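Local coordinates for protein basic helix-loop-helix, putative, expressed (Oryza sativa subsp. japonica, PDB 5LW0) that binds ADP-ribose through its macrodomain and probably takes part in the ADP-ribosylation-dependent regulation of DNA interstrand crosslink repair, at residues 121-131 with 183-192; 36-44 with 215-226. All coordinates share one frame; numbering follows the deposited sequence.

Overall arrangement
Contact 1 and contact 2 meet in one mixed sheet, their centres about 9 Å apart. Strand 124-128 of contact 1 lies between strand 187-192 and strand 37-40 of contact 2, and the probable backbone hydrogen bond from Ala126 N to Ala39 O, at 2.9 Å, joins the two. Helix 208-230, which follows strand 187-192 in the chain, packs back on the sheet; there Leu222 CD1 comes to 3.6 Å from Ile189 CG2. Along the sequence, contact 1 is nested within the loop that contact 2 closes. Both run into the ADP-ribose pocket: 128-130 and 41-44 supply part of its lining, with Asn130 and Ser44 each hydrogen-bonded to the ligand.

Contact 1. Residues 121-131 with 183-192; sequences RCNVIANAANW and EGVTHIIHVL. With AR6 ([(2R,3S,4R,5R)-5-(6-aminopurin-9-yl)-3,4-dihydroxy-oxolan-2-yl]methyl [hydroxy-[[(2R,3S,4R,5S)-3,4,5-trihydroxyoxolan-2-yl]methoxy]phosphoryl] hydrogen phosphate), chain C.
Ile125 and His187 begin a ladder of backbone hydrogen bonds that runs through Ile189 and Asn127 to Val191 and Ala129. The strand axes lie 27° from parallel and approach to 4.6 Å; in the ladder Ile189 N reaches Ile125 O at 2.9 Å. Before it, Asn123 O takes the amide of Thr186 at 2.8 Å and, weakly, that of His187.

Among side-chain polar contacts, Asn127 ND2 donates to His190 ND1 at 3.1 Å, in the ring plane and almost straight (174°). Since ND1 accepts, the proton of a neutral ring would probably sit on NE2, which is bonded to Thr156; Asn141 also takes the Asn127 amide. Ahead of the strands, the extended Arg121 side chain lays its guanidinium over Gly184 CA, and NH2 bonds to Gly184 O at 2.8 Å on an in-plane lone pair, though bent to 130°. With no side chain, and with positive phi, Gly184 lets the guanidinium lie this close.

These parallel strands belong to the central sheet of the macrodomain, and the loop after 124-128 enters the ligand pocket: Asn130 ND2 donates to AR6 O2D at 3.1 Å, also bonding Lys134, while Ala128 CB lies against AR6 O3A.

Apolar side chains meet on both faces: Ile125 and Ile188 lie side by side on one, and Val124 CG1 touches Ile189 CD1 on the other. Where 121-131 has left its strand, Leu192 CD2 touches Trp131 CB at 3.7 Å.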
loop_
_atom_site.group_PDB
_atom_site.type_symbol
_atom_site.label_atom_id
_atom_site.label_comp_id
_atom_site.label_asym_id
_atom_site.label_seq_id
_atom_site.Cartn_x
_atom_site.Cartn_y
_atom_site.Cartn_z
ATOM N N ARG A 121 -12.355 9.736 -2.151
ATOM C CA ARG A 121 -12.319 8.602 -3.126
ATOM C C ARG A 121 -10.950 8.394 -3.684
ATOM O O ARG A 121 -10.246 9.353 -4.132
ATOM C CB ARG A 121 -13.396 8.588 -4.262
ATOM C CG ARG A 121 -13.432 7.235 -5.132
ATOM C CD ARG A 121 -14.351 7.366 -6.409
ATOM N NE ARG A 121 -14.052 6.290 -7.403
ATOM C CZ ARG A 121 -14.858 5.879 -8.397
ATOM N NH1 ARG A 121 -16.066 6.437 -8.549
ATOM N NH2 ARG A 121 -14.472 4.824 -9.224
ATOM N N CYS A 122 -10.563 7.160 -3.563
ATOM C CA CYS A 122 -9.243 6.652 -4.075
ATOM C C CYS A 122 -9.535 5.403 -4.852
ATOM O O CYS A 122 -9.923 4.389 -4.290
ATOM C CB CYS A 122 -8.140 6.328 -2.974
ATOM S SG CYS A 122 -7.874 7.637 -1.738
ATOM N N ASN A 123 -9.202 5.420 -6.146
ATOM C CA ASN A 123 -9.566 4.272 -7.037
ATOM C C ASN A 123 -8.589 3.104 -6.931
ATOM O O ASN A 123 -8.913 1.979 -7.285
ATOM C CB ASN A 123 -9.644 4.688 -8.499
ATOM C CG ASN A 123 -10.847 5.545 -8.822
ATOM O OD1 ASN A 123 -11.478 6.109 -7.963
ATOM N ND2 ASN A 123 -11.093 5.704 -10.109
ATOM N N VAL A 124 -7.343 3.362 -6.520
ATOM C CA VAL A 124 -6.375 2.297 -6.433
ATOM C C VAL A 124 -5.955 2.167 -4.988
ATOM O O VAL A 124 -5.593 3.151 -4.353
ATOM C CB VAL A 124 -5.141 2.555 -7.319
ATOM C CG1 VAL A 124 -4.194 1.365 -7.274
ATOM C CG2 VAL A 124 -5.560 2.887 -8.745
ATOM N N ILE A 125 -5.980 0.937 -4.452
ATOM C CA ILE A 125 -5.449 0.730 -3.108
ATOM C C ILE A 125 -4.392 -0.358 -3.094
ATOM O O ILE A 125 -4.392 -1.260 -3.932
ATOM C CB ILE A 125 -6.546 0.425 -2.077
ATOM C CG1 ILE A 125 -7.177 -0.884 -2.352
ATOM C CG2 ILE A 125 -7.601 1.550 -2.017
ATOM C CD1 ILE A 125 -8.176 -1.300 -1.270
ATOM N N ALA A 126 -3.422 -0.212 -2.196
ATOM C CA ALA A 126 -2.388 -1.251 -1.997
ATOM C C ALA A 126 -2.726 -2.168 -0.853
ATOM O O ALA A 126 -3.324 -1.739 0.149
ATOM C CB ALA A 126 -1.073 -0.587 -1.730
ATOM N N ASN A 127 -2.304 -3.411 -0.978
ATOM C CA ASN A 127 -2.471 -4.423 0.033
ATOM C C ASN A 127 -1.133 -4.937 0.525
ATOM O O ASN A 127 -0.222 -5.139 -0.256
ATOM C CB ASN A 127 -3.274 -5.533 -0.563
ATOM C CG ASN A 127 -3.467 -6.677 0.402
ATOM O OD1 ASN A 127 -3.641 -6.450 1.601
ATOM N ND2 ASN A 127 -3.462 -7.909 -0.121
ATOM N N ALA A 128 -0.971 -5.112 1.846
ATOM C CA ALA A 128 0.182 -5.736 2.372
ATOM C C ALA A 128 -0.070 -7.245 2.384
ATOM O O ALA A 128 -0.650 -7.793 3.299
ATOM C CB ALA A 128 0.507 -5.198 3.754
ATOM N N ALA A 129 0.403 -7.870 1.338
ATOM C CA ALA A 129 0.031 -9.240 1.024
ATOM C C ALA A 129 0.911 -10.213 1.721
ATOM O O ALA A 129 1.951 -9.871 2.290
ATOM C CB ALA A 129 0.122 -9.427 -0.509
ATOM N N ASN A 130 0.547 -11.514 1.616
ATOM C CA ASN A 130 1.501 -12.600 1.890
ATOM C C ASN A 130 1.997 -13.258 0.578
ATOM O O ASN A 130 1.445 -13.006 -0.493
ATOM C CB ASN A 130 0.858 -13.641 2.834
ATOM C CG ASN A 130 -0.395 -14.232 2.261
ATOM O OD1 ASN A 130 -0.350 -14.919 1.245
ATOM N ND2 ASN A 130 -1.545 -13.899 2.856
ATOM N N TRP A 131 3.035 -14.064 0.671
ATOM C CA TRP A 131 3.743 -14.478 -0.540
ATOM C C TRP A 131 2.904 -15.369 -1.431
ATOM O O TRP A 131 3.146 -15.474 -2.616
ATOM C CB TRP A 131 5.097 -15.101 -0.213
ATOM C CG TRP A 131 5.082 -16.523 0.359
ATOM C CD1 TRP A 131 5.135 -16.881 1.663
ATOM C CD2 TRP A 131 5.157 -17.757 -0.397
ATOM N NE1 TRP A 131 5.221 -18.260 1.767
ATOM C CE2 TRP A 131 5.261 -18.804 0.519
ATOM C CE3 TRP A 131 5.210 -18.051 -1.761
ATOM C CZ2 TRP A 131 5.298 -20.146 0.122
ATOM C CZ3 TRP A 131 5.255 -19.378 -2.157
ATOM C CH2 TRP A 131 5.267 -20.407 -1.212
ATOM N N GLU A 183 -16.955 1.781 -2.833
ATOM C CA GLU A 183 -15.820 2.683 -2.603
ATOM C C GLU A 183 -15.136 3.184 -3.874
ATOM O O GLU A 183 -14.241 4.040 -3.778
ATOM C CB GLU A 183 -14.788 2.014 -1.709
ATOM C CG GLU A 183 -15.352 1.414 -0.427
ATOM C CD GLU A 183 -15.971 2.436 0.536
ATOM O OE1 GLU A 183 -15.586 3.631 0.513
ATOM O OE2 GLU A 183 -16.809 2.000 1.369
ATOM N N GLY A 184 -15.541 2.691 -5.045
ATOM C CA GLY A 184 -15.000 3.164 -6.303
ATOM C C GLY A 184 -13.627 2.563 -6.661
ATOM O O GLY A 184 -13.007 2.998 -7.622
ATOM N N VAL A 185 -13.211 1.554 -5.918
ATOM C CA VAL A 185 -11.884 0.934 -6.128
ATOM C C VAL A 185 -11.942 0.147 -7.464
ATOM O O VAL A 185 -12.843 -0.720 -7.687
ATOM C CB VAL A 185 -11.510 0.028 -4.998
ATOM C CG1 VAL A 185 -10.228 -0.744 -5.290
ATOM C CG2 VAL A 185 -11.387 0.780 -3.684
ATOM N N THR A 186 -10.969 0.418 -8.326
ATOM C CA THR A 186 -10.863 -0.226 -9.638
ATOM C C THR A 186 -9.651 -1.198 -9.731
ATOM O O THR A 186 -9.617 -2.055 -10.604
ATOM C CB THR A 186 -10.721 0.812 -10.756
ATOM O OG1 THR A 186 -9.522 1.575 -10.560
ATOM C CG2 THR A 186 -11.918 1.718 -10.853
ATOM N N HIS A 187 -8.676 -1.056 -8.812
ATOM C CA HIS A 187 -7.480 -1.885 -8.823
ATOM C C HIS A 187 -6.951 -2.030 -7.436
ATOM O O HIS A 187 -7.032 -1.098 -6.635
ATOM C CB HIS A 187 -6.345 -1.219 -9.675
ATOM C CG HIS A 187 -6.654 -1.097 -11.128
ATOM N ND1 HIS A 187 -7.434 -0.084 -11.640
ATOM C CD2 HIS A 187 -6.226 -1.810 -12.189
ATOM C CE1 HIS A 187 -7.539 -0.227 -12.937
ATOM N NE2 HIS A 187 -6.765 -1.226 -13.305
ATOM N N ILE A 188 -6.418 -3.206 -7.168
ATOM C CA ILE A 188 -5.692 -3.472 -5.945
ATOM C C ILE A 188 -4.282 -3.882 -6.327
ATOM O O ILE A 188 -4.105 -4.699 -7.203
ATOM C CB ILE A 188 -6.393 -4.600 -5.151
ATOM C CG1 ILE A 188 -7.772 -4.038 -4.633
ATOM C CG2 ILE A 188 -5.502 -5.109 -4.036
ATOM C CD1 ILE A 188 -8.649 -5.058 -4.073
ATOM N N ILE A 189 -3.303 -3.317 -5.673
ATOM C CA ILE A 189 -1.941 -3.711 -5.898
ATOM C C ILE A 189 -1.452 -4.448 -4.678
ATOM O O ILE A 189 -1.238 -3.835 -3.637
ATOM C CB ILE A 189 -1.013 -2.474 -6.216
ATOM C CG1 ILE A 189 -1.581 -1.657 -7.364
ATOM C CG2 ILE A 189 0.388 -2.979 -6.479
ATOM C CD1 ILE A 189 -0.839 -0.347 -7.636
ATOM N N HIS A 190 -1.231 -5.774 -4.818
ATOM C CA HIS A 190 -0.674 -6.569 -3.761
ATOM C C HIS A 190 0.830 -6.289 -3.698
ATOM O O HIS A 190 1.506 -6.427 -4.699
ATOM C CB HIS A 190 -0.860 -8.037 -4.047
ATOM C CG HIS A 190 -2.290 -8.464 -4.179
ATOM N ND1 HIS A 190 -3.180 -8.424 -3.129
ATOM C CD2 HIS A 190 -2.947 -9.033 -5.202
ATOM C CE1 HIS A 190 -4.338 -8.949 -3.513
ATOM N NE2 HIS A 190 -4.232 -9.300 -4.777
ATOM N N VAL A 191 1.355 -6.045 -2.500
ATOM C CA VAL A 191 2.770 -5.747 -2.278
ATOM C C VAL A 191 3.300 -6.685 -1.203
ATOM O O VAL A 191 2.605 -6.881 -0.173
ATOM C CB VAL A 191 2.935 -4.332 -1.728
ATOM C CG1 VAL A 191 4.400 -4.029 -1.661
ATOM C CG2 VAL A 191 2.201 -3.329 -2.580
ATOM N N LEU A 192 4.458 -7.268 -1.405
ATOM C CA LEU A 192 5.067 -8.125 -0.359
ATOM C C LEU A 192 6.281 -7.386 0.185
ATOM O O LEU A 192 7.295 -7.211 -0.518
ATOM C CB LEU A 192 5.475 -9.476 -0.905
ATOM C CG LEU A 192 6.055 -10.427 0.177
ATOM C CD1 LEU A 192 5.036 -10.725 1.235
ATOM C CD2 LEU A 192 6.559 -11.685 -0.484
HETATM N N1 AR6 C . -7.031 0.117 6.845
HETATM C C2 AR6 C . -5.870 0.803 6.895
HETATM N N3 AR6 C . -4.771 0.358 7.473
HETATM C C4 AR6 C . -4.754 -0.871 8.076
HETATM C C5 AR6 C . -5.920 -1.699 8.054
HETATM C C6 AR6 C . -7.111 -1.146 7.386
HETATM N N6 AR6 C . -8.236 -1.812 7.289
HETATM N N7 AR6 C . -5.593 -2.895 8.737
HETATM C C8 AR6 C . -4.289 -2.791 9.082
HETATM N N9 AR6 C . -3.768 -1.575 8.680
HETATM P PA AR6 C . -0.194 -5.556 8.150
HETATM P PB AR6 C . 2.523 -6.340 7.211
HETATM C "C1'" AR6 C . -2.402 -1.103 8.753
HETATM O O1A AR6 C . 0.084 -6.371 9.430
HETATM O O1B AR6 C . 3.194 -5.913 8.493
HETATM C C1D AR6 C . -1.057 -9.860 6.512
HETATM O O1D AR6 C . -2.183 -10.430 7.145
HETATM C "C2'" AR6 C . -1.584 -1.474 9.984
HETATM O "O2'" AR6 C . -1.946 -0.695 11.165
HETATM O O2A AR6 C . -1.487 -5.713 7.445
HETATM O O2B AR6 C . 3.169 -6.037 5.892
HETATM C C2D AR6 C . -0.598 -10.790 5.350
HETATM O O2D AR6 C . -1.349 -12.071 5.356
HETATM C "C3'" AR6 C . -0.182 -1.266 9.466
HETATM O "O3'" AR6 C . 0.242 0.119 9.586
HETATM O O3A AR6 C . 1.003 -5.798 7.072
HETATM C C3D AR6 C . 0.876 -10.992 5.567
HETATM O O3D AR6 C . 1.023 -12.358 6.052
HETATM C "C4'" AR6 C . -0.284 -1.651 7.977
HETATM O "O4'" AR6 C . -1.657 -1.741 7.675
HETATM C C4D AR6 C . 1.273 -9.969 6.658
HETATM O O4D AR6 C . 0.082 -9.625 7.406
HETATM C "C5'" AR6 C . 0.379 -2.963 7.639
HETATM O "O5'" AR6 C . 0.037 -3.992 8.588
HETATM C C5D AR6 C . 1.819 -8.644 6.135
HETATM O O5D AR6 C . 2.312 -7.940 7.297
HETATM O O HOH W 1 -11.676 4.033 -2.183
HETATM O O HOH W 2 -9.478 3.969 -11.902
#

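Contact 2. Residues 36-44 with 215-226; sequences RTLAFPSIS and LHEAYTSLFENF. With AR6 ([(2R,3S,4R,5R)-5-(6-aminopurin-9-yl)-3,4-dihydroxy-oxolan-2-yl]methyl [hydroxy-[[(2R,3S,4R,5S)-3,4,5-trihydroxyoxolan-2-yl]methoxy]phosphoryl] hydrogen phosphate), chain C; PO4 (phosphate ion), chain E; PO4 (phosphate ion), chain D.
Leu38 and Phe226 form a CH-pi contact: Leu38 CB stands 3.5 Å from the Phe226 ring centroid, 3° off its normal, while Arg36 O approaches Phe226 CZ near the ring plane. With chi1 of Leu38 at 171°, CG lies opposite the backbone N and CD2 reaches Phe223 CD1 at 3.7 Å. A serine in place of Phe226 would probably leave Leu38 CB without its aromatic floor and open a gap between strand and helix.

The aromatic cluster comes next. Phe223 turns its edge to the face of Phe40 in a T-shaped pair, centroids 5.4 Å apart and planes at 75°, whereas Tyr219 meets Phe40 obliquely. Helix 208-230 runs roughly antiparallel to strand 37-40 on one side of the macrodomain's sheet.

Polar contacts gather toward the ligand. Ile43 N donates to Tyr219 OH at 2.9 Å, and one water joins that hydroxyl to Ile43 O and to Ser42 OG, which also bonds Thr45. Beyond this, Ser44 N gives AR6 O2B a 2.7 Å hydrogen bond. The chemistry therefore changes along the contact, from apolar packing at Leu38 to a hydroxyl-and-water grip on the turn whose next amide holds a diphosphate oxygen, consistent with Tyr219 helping to position this wall of the pocket.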
loop_
_atom_site.group_PDB
_atom_site.type_symbol
_atom_site.label_atom_id
_atom_site.label_comp_id
_atom_site.label_asym_id
_atom_site.label_seq_id
_atom_site.Cartn_x
_atom_site.Cartn_y
_atom_site.Cartn_z
ATOM N N ARG A 36 -6.308 8.963 -10.178
ATOM C CA ARG A 36 -4.906 9.168 -10.107
ATOM C C ARG A 36 -4.405 9.244 -8.663
ATOM O O ARG A 36 -3.385 9.781 -8.410
ATOM C CB ARG A 36 -4.534 10.468 -10.859
ATOM C CG ARG A 36 -4.755 10.367 -12.378
ATOM C CD ARG A 36 -4.523 11.667 -13.112
ATOM N NE ARG A 36 -5.509 12.696 -12.792
ATOM C CZ ARG A 36 -5.302 13.775 -12.052
ATOM N NH1 ARG A 36 -4.130 14.014 -11.488
ATOM N NH2 ARG A 36 -6.309 14.631 -11.842
ATOM N N THR A 37 -5.142 8.583 -7.763
ATOM C CA THR A 37 -4.823 8.535 -6.382
ATOM C C THR A 37 -4.644 7.087 -5.933
ATOM O O THR A 37 -5.486 6.234 -6.204
ATOM C CB THR A 37 -5.921 9.176 -5.491
ATOM O OG1 THR A 37 -6.178 10.539 -5.877
ATOM C CG2 THR A 37 -5.477 9.179 -4.016
ATOM N N LEU A 38 -3.529 6.857 -5.253
ATOM C CA LEU A 38 -3.231 5.584 -4.615
ATOM C C LEU A 38 -3.272 5.753 -3.105
ATOM O O LEU A 38 -2.595 6.628 -2.586
ATOM C CB LEU A 38 -1.776 5.135 -4.973
ATOM C CG LEU A 38 -1.261 3.918 -4.203
ATOM C CD1 LEU A 38 -2.024 2.680 -4.610
ATOM C CD2 LEU A 38 0.230 3.744 -4.462
ATOM N N ALA A 39 -4.067 4.961 -2.442
ATOM C CA ALA A 39 -3.997 4.848 -0.968
ATOM C C ALA A 39 -3.205 3.597 -0.648
ATOM O O ALA A 39 -3.483 2.500 -1.200
ATOM C CB ALA A 39 -5.369 4.776 -0.367
ATOM N N PHE A 40 -2.305 3.702 0.280
ATOM C CA PHE A 40 -1.519 2.579 0.686
ATOM C C PHE A 40 -1.330 2.572 2.182
ATOM O O PHE A 40 -1.194 3.638 2.821
ATOM C CB PHE A 40 -0.133 2.541 -0.032
ATOM C CG PHE A 40 0.733 3.681 0.274
ATOM C CD1 PHE A 40 0.545 4.875 -0.357
ATOM C CD2 PHE A 40 1.843 3.544 1.159
ATOM C CE1 PHE A 40 1.397 5.960 -0.096
ATOM C CE2 PHE A 40 2.710 4.599 1.410
ATOM C CZ PHE A 40 2.501 5.811 0.763
ATOM N N PRO A 41 -1.218 1.369 2.774
ATOM C CA PRO A 41 -0.856 1.254 4.168
ATOM C C PRO A 41 0.657 1.128 4.341
ATOM O O PRO A 41 1.385 0.914 3.348
ATOM C CB PRO A 41 -1.500 -0.065 4.541
ATOM C CG PRO A 41 -1.281 -0.893 3.340
ATOM C CD PRO A 41 -1.357 0.062 2.147
ATOM N N SER A 42 1.120 1.186 5.587
ATOM C CA SER A 42 2.523 1.035 5.872
ATOM C C SER A 42 2.918 -0.438 5.751
ATOM O O SER A 42 2.588 -1.263 6.593
ATOM C CB SER A 42 2.820 1.544 7.232
ATOM O OG SER A 42 4.186 1.340 7.595
ATOM N N ILE A 43 3.599 -0.760 4.704
ATOM C CA ILE A 43 4.020 -2.136 4.469
ATOM C C ILE A 43 5.043 -2.626 5.463
ATOM O O ILE A 43 5.952 -1.887 5.832
ATOM C CB ILE A 43 4.679 -2.227 3.048
ATOM C CG1 ILE A 43 3.731 -1.709 1.950
ATOM C CG2 ILE A 43 5.150 -3.645 2.746
ATOM C CD1 ILE A 43 2.370 -2.397 1.891
ATOM N N SER A 44 4.792 -3.826 5.991
ATOM C CA SER A 44 5.759 -4.590 6.858
ATOM C C SER A 44 5.772 -4.150 8.329
ATOM O O SER A 44 6.451 -4.763 9.106
ATOM C CB SER A 44 7.211 -4.553 6.301
ATOM O OG SER A 44 7.325 -5.296 5.112
ATOM N N LEU A 215 12.389 -3.243 1.499
ATOM C CA LEU A 215 11.213 -2.362 1.710
ATOM C C LEU A 215 11.241 -1.208 0.702
ATOM O O LEU A 215 10.191 -0.856 0.148
ATOM C CB LEU A 215 11.171 -1.852 3.138
ATOM C CG LEU A 215 9.907 -1.039 3.501
ATOM C CD1 LEU A 215 8.701 -1.871 3.421
ATOM C CD2 LEU A 215 10.051 -0.432 4.864
ATOM N N HIS A 216 12.425 -0.622 0.435
ATOM C CA HIS A 216 12.587 0.388 -0.649
ATOM C C HIS A 216 12.043 -0.187 -1.943
ATOM O O HIS A 216 11.275 0.461 -2.656
ATOM C CB HIS A 216 14.068 0.759 -0.863
ATOM C CG HIS A 216 14.529 1.953 -0.094
ATOM N ND1 HIS A 216 14.175 3.231 -0.450
ATOM C CD2 HIS A 216 15.417 2.076 0.952
ATOM C CE1 HIS A 216 14.743 4.092 0.397
ATOM N NE2 HIS A 216 15.492 3.414 1.258
ATOM N N GLU A 217 12.504 -1.394 -2.291
ATOM C CA GLU A 217 12.058 -2.063 -3.532
ATOM C C GLU A 217 10.537 -2.289 -3.573
ATOM O O GLU A 217 9.945 -2.122 -4.625
ATOM C CB GLU A 217 12.801 -3.420 -3.723
ATOM C CG GLU A 217 14.252 -3.265 -4.087
ATOM C CD GLU A 217 15.013 -4.615 -4.106
ATOM O OE1 GLU A 217 14.676 -5.518 -3.318
ATOM O OE2 GLU A 217 16.003 -4.727 -4.851
ATOM N N ALA A 218 9.947 -2.682 -2.453
ATOM C CA ALA A 218 8.487 -2.899 -2.367
ATOM C C ALA A 218 7.755 -1.616 -2.674
ATOM O O ALA A 218 6.823 -1.589 -3.494
ATOM C CB ALA A 218 8.079 -3.406 -0.983
ATOM N N TYR A 219 8.185 -0.521 -2.071
ATOM C CA TYR A 219 7.484 0.765 -2.332
ATOM C C TYR A 219 7.688 1.237 -3.765
ATOM O O TYR A 219 6.699 1.655 -4.448
ATOM C CB TYR A 219 7.914 1.857 -1.380
ATOM C CG TYR A 219 7.214 1.794 -0.062
ATOM C CD1 TYR A 219 5.834 1.996 0.027
ATOM C CD2 TYR A 219 7.877 1.453 1.094
ATOM C CE1 TYR A 219 5.175 1.929 1.234
ATOM C CE2 TYR A 219 7.216 1.344 2.313
ATOM C CZ TYR A 219 5.855 1.603 2.404
ATOM O OH TYR A 219 5.137 1.444 3.547
ATOM N N THR A 220 8.902 1.096 -4.274
ATOM C CA THR A 220 9.141 1.538 -5.695
ATOM C C THR A 220 8.344 0.695 -6.652
ATOM O O THR A 220 7.709 1.233 -7.567
ATOM C CB THR A 220 10.613 1.542 -5.993
ATOM O OG1 THR A 220 11.202 2.532 -5.133
ATOM C CG2 THR A 220 10.866 1.955 -7.471
ATOM N N SER A 221 8.211 -0.605 -6.362
ATOM C CA SER A 221 7.475 -1.498 -7.196
ATOM C C SER A 221 5.964 -1.118 -7.189
ATOM O O SER A 221 5.284 -1.087 -8.244
ATOM C CB SER A 221 7.660 -2.961 -6.723
ATOM O OG SER A 221 6.868 -3.827 -7.520
ATOM N N LEU A 222 5.445 -0.884 -6.001
ATOM C CA LEU A 222 4.092 -0.407 -5.792
ATOM C C LEU A 222 3.817 0.856 -6.615
ATOM O O LEU A 222 2.845 0.907 -7.374
ATOM C CB LEU A 222 3.840 -0.134 -4.349
ATOM C CG LEU A 222 2.565 0.588 -3.976
ATOM C CD1 LEU A 222 1.322 -0.159 -4.473
ATOM C CD2 LEU A 222 2.535 0.860 -2.498
ATOM N N PHE A 223 4.664 1.849 -6.456
ATOM C CA PHE A 223 4.434 3.126 -7.085
ATOM C C PHE A 223 4.573 3.039 -8.562
ATOM O O PHE A 223 3.794 3.652 -9.302
ATOM C CB PHE A 223 5.333 4.194 -6.513
ATOM C CG PHE A 223 5.114 4.494 -5.018
ATOM C CD1 PHE A 223 3.918 4.293 -4.372
ATOM C CD2 PHE A 223 6.185 4.939 -4.259
ATOM C CE1 PHE A 223 3.763 4.592 -3.063
ATOM C CE2 PHE A 223 6.027 5.217 -2.935
ATOM C CZ PHE A 223 4.850 5.006 -2.327
ATOM N N GLU A 224 5.496 2.219 -9.037
ATOM C CA GLU A 224 5.656 2.002 -10.501
ATOM C C GLU A 224 4.455 1.263 -11.105
ATOM O O GLU A 224 3.976 1.612 -12.214
ATOM C CB GLU A 224 6.955 1.273 -10.825
ATOM C CG GLU A 224 8.187 2.117 -10.687
ATOM C CD GLU A 224 8.411 3.046 -11.881
ATOM O OE1 GLU A 224 7.898 2.768 -12.985
ATOM O OE2 GLU A 224 9.158 3.991 -11.691
ATOM N N ASN A 225 3.940 0.264 -10.409
ATOM C CA ASN A 225 2.688 -0.382 -10.845
ATOM C C ASN A 225 1.538 0.579 -10.879
ATOM O O ASN A 225 0.718 0.516 -11.757
ATOM C CB ASN A 225 2.396 -1.591 -9.955
ATOM C CG ASN A 225 2.935 -2.864 -10.543
ATOM O OD1 ASN A 225 2.643 -3.190 -11.711
ATOM N ND2 ASN A 225 3.519 -3.709 -9.692
ATOM N N PHE A 226 1.463 1.467 -9.905
ATOM C CA PHE A 226 0.381 2.432 -9.862
ATOM C C PHE A 226 0.487 3.399 -11.053
ATOM O O PHE A 226 -0.444 3.622 -11.736
ATOM C CB PHE A 226 0.424 3.165 -8.524
ATOM C CG PHE A 226 -0.451 4.385 -8.460
ATOM C CD1 PHE A 226 -1.795 4.337 -8.697
ATOM C CD2 PHE A 226 0.141 5.597 -8.205
ATOM C CE1 PHE A 226 -2.566 5.542 -8.614
ATOM C CE2 PHE A 226 -0.614 6.741 -8.053
ATOM C CZ PHE A 226 -1.930 6.721 -8.359
HETATM N N1 AR6 C . -7.031 0.117 6.845
HETATM C C2 AR6 C . -5.870 0.803 6.895
HETATM N N3 AR6 C . -4.771 0.358 7.473
HETATM C C4 AR6 C . -4.754 -0.871 8.076
HETATM C C5 AR6 C . -5.920 -1.699 8.054
HETATM C C6 AR6 C . -7.111 -1.146 7.386
HETATM N N6 AR6 C . -8.236 -1.812 7.289
HETATM N N7 AR6 C . -5.593 -2.895 8.737
HETATM C C8 AR6 C . -4.289 -2.791 9.082
HETATM N N9 AR6 C . -3.768 -1.575 8.680
HETATM P PA AR6 C . -0.194 -5.556 8.150
HETATM P PB AR6 C . 2.523 -6.340 7.211
HETATM C "C1'" AR6 C . -2.402 -1.103 8.753
HETATM O O1A AR6 C . 0.084 -6.371 9.430
HETATM O O1B AR6 C . 3.194 -5.913 8.493
HETATM C C1D AR6 C . -1.057 -9.860 6.512
HETATM O O1D AR6 C . -2.183 -10.430 7.145
HETATM C "C2'" AR6 C . -1.584 -1.474 9.984
HETATM O "O2'" AR6 C . -1.946 -0.695 11.165
HETATM O O2A AR6 C . -1.487 -5.713 7.445
HETATM O O2B AR6 C . 3.169 -6.037 5.892
HETATM C C2D AR6 C . -0.598 -10.790 5.350
HETATM O O2D AR6 C . -1.349 -12.071 5.356
HETATM C "C3'" AR6 C . -0.182 -1.266 9.466
HETATM O "O3'" AR6 C . 0.242 0.119 9.586
HETATM O O3A AR6 C . 1.003 -5.798 7.072
HETATM C C3D AR6 C . 0.876 -10.992 5.567
HETATM O O3D AR6 C . 1.023 -12.358 6.052
HETATM C "C4'" AR6 C . -0.284 -1.651 7.977
HETATM O "O4'" AR6 C . -1.657 -1.741 7.675
HETATM C C4D AR6 C . 1.273 -9.969 6.658
HETATM O O4D AR6 C . 0.082 -9.625 7.406
HETATM C "C5'" AR6 C . 0.379 -2.963 7.639
HETATM O "O5'" AR6 C . 0.037 -3.992 8.588
HETATM C C5D AR6 C . 1.819 -8.644 6.135
HETATM O O5D AR6 C . 2.312 -7.940 7.297
HETATM P P PO4 E . 17.010 5.681 3.245
HETATM O O1 PO4 E . 17.221 6.240 4.654
HETATM O O2 PO4 E . 18.055 6.230 2.274
HETATM O O3 PO4 E . 17.161 4.151 3.265
HETATM O O4 PO4 E . 15.606 6.117 2.747
HETATM P P PO4 D . 14.117 4.763 -5.684
HETATM O O1 PO4 D . 13.496 5.326 -4.336
HETATM O O2 PO4 D . 13.611 3.342 -5.909
HETATM O O3 PO4 D . 15.690 4.872 -5.616
HETATM O O4 PO4 D . 13.637 5.628 -6.854
HETATM O O HOH W 3 6.359 0.885 5.768
#